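Local coordinates for receptor-like protein kinase ANXUR1 (Arabidopsis thaliana, PDB 6FIG), which is a malectin-like receptor kinase involved in plant reproduction, whose ectodomain probably senses extracellular signals and whose kinase domain probably phosphorylates proteins on serine or threonine, at residues N295-N305 and E344-G355. Sequence-based numbering, arbitrary orientation.
Sequences NQKVFNIYINN and EITLQMTPSTFG. With NAG (2-acetamido-2-deoxy-beta-D-glucopyranose), chain D; NAG (2-acetamido-2-deoxy-beta-D-glucopyranose), chain B.
Strands 299-303 and 344-351 run antiparallel at 162°, their axes 4.5 Å apart, and pair in the middle of a four-stranded antiparallel sheet of the malectin-like domain, flanked by strands 268-273 and 306-307. N300 with T350 and Y302 with Q348 are the hydrogen-bonded pairs; F299-P351, I301-M349 and I303-L347 are the non-hydrogen-bonded ones. I301, I303, L347 and M349 share the buried face; I303 meets strands 278-287 and 327-336, while L347 and M349 touch W270 and L268 of strand 268-273. CD1 of L347 touches both isoleucines, 3.8 Å from CG2 of I301 and from CG1 of I303. The chain of M349 bends at its last torsion (chi3 57°) and lies alongside F299, a Met-aromatic contact in which SD stands obliquely 4.8 Å from the ring centroid.

The other face carries N300, Y302, Q348 and T350 and receives two N-acetylglucosamines joined from O4 to C1. C5 of the chain D N-acetylglucosamine sits over one face of the Y302 ring, displaced toward its rim, in a CH-pi-like approach, while CG2 of T350 meets the ring edge in plane. O6 of this sugar lies 2.6 Å from OE1 of Q348 and also near OD1 of N305, and a water donates to OE1 and accepts from N305 N. OG1 of T350 is hydrogen-bonded to the backbone O of S266.

Beyond the strands, N295 ND2 hydrogen-bonds to G355 O, which it approaches from above the carbonyl plane, and a water joins N295 OD1 to F354 O. S352 OG closes an ST turn by accepting from F354 N. At the opposite end N304 N still donates to T346 O, and its OD1 stands in for a backbone acceptor, taking T346 N at 2.8 Å nearly in line with the side-chain C=O.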
# COMPACT_ATOMS: atom_id res chain seq x y z
N ASN A 295 38.51 3.07 7.73
CA ASN A 295 39.43 3.80 8.61
C ASN A 295 39.50 5.29 8.34
O ASN A 295 40.48 5.95 8.67
CB ASN A 295 40.84 3.19 8.62
CG ASN A 295 41.57 3.45 9.92
OD1 ASN A 295 40.95 3.53 10.98
ND2 ASN A 295 42.90 3.59 9.85
N GLN A 296 38.44 5.84 7.76
CA GLN A 296 38.27 7.26 7.67
C GLN A 296 37.54 7.82 8.86
O GLN A 296 37.94 8.84 9.38
CB GLN A 296 37.59 7.65 6.36
CG GLN A 296 38.51 7.48 5.16
CD GLN A 296 37.90 8.07 3.92
OE1 GLN A 296 36.88 7.59 3.46
NE2 GLN A 296 38.53 9.12 3.35
N LYS A 297 36.45 7.16 9.27
CA LYS A 297 35.67 7.56 10.45
C LYS A 297 35.43 6.32 11.29
O LYS A 297 34.87 5.34 10.80
CB LYS A 297 34.36 8.20 10.04
CG LYS A 297 33.43 8.54 11.20
CD LYS A 297 32.21 9.31 10.72
CE LYS A 297 31.31 8.48 9.82
NZ LYS A 297 30.42 9.35 9.02
N VAL A 298 35.88 6.38 12.53
CA VAL A 298 35.91 5.24 13.42
C VAL A 298 35.54 5.75 14.80
O VAL A 298 36.12 6.72 15.28
CB VAL A 298 37.31 4.60 13.41
CG1 VAL A 298 37.38 3.40 14.31
CG2 VAL A 298 37.72 4.22 12.00
N PHE A 299 34.55 5.12 15.43
CA PHE A 299 33.96 5.70 16.63
C PHE A 299 33.49 4.68 17.64
O PHE A 299 33.11 3.55 17.28
CB PHE A 299 32.84 6.69 16.29
CG PHE A 299 31.76 6.15 15.39
CD1 PHE A 299 31.93 6.11 14.03
CD2 PHE A 299 30.52 5.79 15.93
CE1 PHE A 299 30.91 5.65 13.20
CE2 PHE A 299 29.51 5.34 15.11
CZ PHE A 299 29.71 5.27 13.74
N ASN A 300 33.49 5.11 18.90
CA ASN A 300 33.04 4.30 20.01
C ASN A 300 31.57 4.57 20.25
O ASN A 300 31.09 5.68 20.04
CB ASN A 300 33.83 4.63 21.27
CG ASN A 300 35.30 4.30 21.15
OD1 ASN A 300 35.68 3.29 20.55
ND2 ASN A 300 36.14 5.17 21.68
N ILE A 301 30.85 3.53 20.66
CA ILE A 301 29.41 3.62 20.93
C ILE A 301 29.17 3.04 22.31
O ILE A 301 29.61 1.91 22.59
CB ILE A 301 28.58 2.84 19.91
CG1 ILE A 301 28.86 3.29 18.47
CG2 ILE A 301 27.08 2.96 20.22
CD1 ILE A 301 28.08 2.53 17.42
N TYR A 302 28.48 3.80 23.16
CA TYR A 302 28.16 3.38 24.52
C TYR A 302 26.65 3.43 24.73
O TYR A 302 25.97 4.31 24.20
CB TYR A 302 28.85 4.28 25.53
CG TYR A 302 30.32 4.47 25.27
CD1 TYR A 302 31.23 3.48 25.61
CD2 TYR A 302 30.79 5.65 24.69
CE1 TYR A 302 32.59 3.67 25.38
CE2 TYR A 302 32.15 5.84 24.46
CZ TYR A 302 33.04 4.85 24.80
OH TYR A 302 34.39 5.09 24.56
N ILE A 303 26.13 2.46 25.48
CA ILE A 303 24.70 2.39 25.80
C ILE A 303 24.62 2.23 27.31
O ILE A 303 25.18 1.28 27.86
CB ILE A 303 24.00 1.22 25.06
CG1 ILE A 303 23.98 1.49 23.55
CG2 ILE A 303 22.56 1.06 25.57
CD1 ILE A 303 23.52 0.34 22.66
N ASN A 304 23.96 3.16 27.99
CA ASN A 304 23.86 3.17 29.46
C ASN A 304 25.22 3.04 30.11
O ASN A 304 25.42 2.22 31.00
CB ASN A 304 22.87 2.10 29.97
CG ASN A 304 21.44 2.54 29.81
OD1 ASN A 304 21.17 3.40 29.01
ND2 ASN A 304 20.52 1.92 30.55
N ASN A 305 26.16 3.84 29.59
CA ASN A 305 27.54 3.91 30.06
C ASN A 305 28.36 2.63 29.87
O ASN A 305 29.50 2.56 30.35
CB ASN A 305 27.61 4.38 31.53
CG ASN A 305 26.91 5.70 31.75
OD1 ASN A 305 26.91 6.58 30.87
ND2 ASN A 305 26.29 5.87 32.92
N GLU A 344 15.94 5.40 32.25
CA GLU A 344 16.51 6.01 31.04
C GLU A 344 17.42 5.06 30.28
O GLU A 344 18.06 4.19 30.87
CB GLU A 344 17.30 7.29 31.38
CG GLU A 344 16.42 8.48 31.77
CD GLU A 344 17.15 9.56 32.56
OE1 GLU A 344 18.35 9.41 32.87
OE2 GLU A 344 16.51 10.59 32.89
N ILE A 345 17.44 5.24 28.97
CA ILE A 345 18.46 4.68 28.10
C ILE A 345 19.23 5.87 27.54
O ILE A 345 18.62 6.85 27.08
CB ILE A 345 17.87 3.83 26.98
CG1 ILE A 345 17.41 2.48 27.55
CG2 ILE A 345 18.89 3.60 25.84
CD1 ILE A 345 16.55 1.69 26.60
N THR A 346 20.56 5.81 27.63
CA THR A 346 21.42 6.80 27.00
C THR A 346 22.20 6.14 25.89
O THR A 346 22.67 5.00 26.04
CB THR A 346 22.40 7.47 27.98
OG1 THR A 346 23.23 6.48 28.60
CG2 THR A 346 21.65 8.26 29.03
N LEU A 347 22.33 6.82 24.76
CA LEU A 347 23.16 6.34 23.67
C LEU A 347 24.23 7.40 23.47
O LEU A 347 23.89 8.58 23.38
CB LEU A 347 22.34 6.17 22.41
CG LEU A 347 23.12 5.84 21.15
CD1 LEU A 347 23.79 4.48 21.25
CD2 LEU A 347 22.20 5.88 19.94
N GLN A 348 25.51 7.00 23.43
CA GLN A 348 26.59 7.99 23.28
C GLN A 348 27.57 7.53 22.24
O GLN A 348 27.81 6.34 22.13
CB GLN A 348 27.32 8.20 24.59
CG GLN A 348 26.44 8.80 25.67
CD GLN A 348 27.14 8.89 26.98
OE1 GLN A 348 27.47 7.86 27.58
NE2 GLN A 348 27.43 10.11 27.43
N MET A 349 28.07 8.46 21.44
CA MET A 349 29.18 8.15 20.54
C MET A 349 30.23 9.25 20.53
O MET A 349 29.94 10.42 20.76
CB MET A 349 28.70 7.79 19.13
CG MET A 349 27.81 8.78 18.42
SD MET A 349 27.25 8.12 16.82
CE MET A 349 26.46 6.62 17.24
N THR A 350 31.47 8.83 20.27
CA THR A 350 32.63 9.72 20.32
C THR A 350 33.67 9.07 19.42
O THR A 350 33.63 7.86 19.22
CB THR A 350 33.13 9.90 21.78
OG1 THR A 350 34.13 10.95 21.86
CG2 THR A 350 33.73 8.62 22.34
N PRO A 351 34.63 9.85 18.90
CA PRO A 351 35.59 9.20 18.00
C PRO A 351 36.50 8.22 18.73
O PRO A 351 36.82 8.41 19.90
CB PRO A 351 36.43 10.37 17.46
CG PRO A 351 35.63 11.59 17.76
CD PRO A 351 34.93 11.28 19.04
N SER A 352 36.93 7.19 18.00
CA SER A 352 37.95 6.28 18.49
C SER A 352 39.30 6.78 17.99
O SER A 352 39.41 7.31 16.87
CB SER A 352 37.71 4.87 17.95
OG SER A 352 38.77 3.99 18.30
N THR A 353 40.32 6.60 18.80
CA THR A 353 41.69 6.82 18.34
C THR A 353 42.35 5.53 17.83
O THR A 353 43.49 5.58 17.33
CB THR A 353 42.55 7.44 19.44
OG1 THR A 353 42.49 6.62 20.62
CG2 THR A 353 42.07 8.86 19.76
N PHE A 354 41.67 4.40 17.99
CA PHE A 354 42.25 3.12 17.62
C PHE A 354 42.52 3.05 16.12
O PHE A 354 41.65 3.34 15.32
CB PHE A 354 41.34 1.97 18.03
CG PHE A 354 41.89 0.62 17.68
CD1 PHE A 354 41.39 -0.09 16.59
CD2 PHE A 354 42.94 0.07 18.41
CE1 PHE A 354 41.92 -1.33 16.25
CE2 PHE A 354 43.48 -1.17 18.08
CZ PHE A 354 42.96 -1.87 17.01
N GLY A 355 43.76 2.71 15.76
CA GLY A 355 44.11 2.49 14.35
C GLY A 355 44.36 3.74 13.52
O GLY A 355 44.49 3.65 12.30
C1 NAG D . 31.65 9.39 26.56
C2 NAG D . 32.82 9.88 27.40
C3 NAG D . 33.43 8.73 28.20
C4 NAG D . 32.37 7.90 28.91
C5 NAG D . 31.33 7.45 27.90
C6 NAG D . 30.24 6.53 28.44
C7 NAG D . 34.08 11.72 26.36
C8 NAG D . 35.10 12.06 25.31
N2 NAG D . 33.79 10.42 26.45
O3 NAG D . 34.33 9.28 29.17
O4 NAG D . 32.98 6.74 29.48
O5 NAG D . 30.75 8.63 27.37
O6 NAG D . 29.36 7.25 29.32
O7 NAG D . 33.56 12.58 27.07
C1 NAG B . 32.59 6.62 30.86
C2 NAG B . 32.94 5.24 31.39
C3 NAG B . 32.39 5.15 32.80
C4 NAG B . 32.91 6.28 33.69
C5 NAG B . 32.79 7.66 33.01
C6 NAG B . 33.61 8.72 33.73
C7 NAG B . 33.11 3.53 29.62
C8 NAG B . 32.37 2.45 28.88
N2 NAG B . 32.41 4.17 30.56
O3 NAG B . 32.75 3.88 33.36
O4 NAG B . 32.18 6.28 34.93
O5 NAG B . 33.25 7.61 31.64
O6 NAG B . 34.94 8.78 33.20
O7 NAG B . 34.28 3.79 29.36
O HOH W 1 40.84 1.97 13.10
O HOH W 2 38.23 2.41 20.29
O HOH W 3 39.23 5.08 21.43
O HOH W 4 25.78 5.69 27.25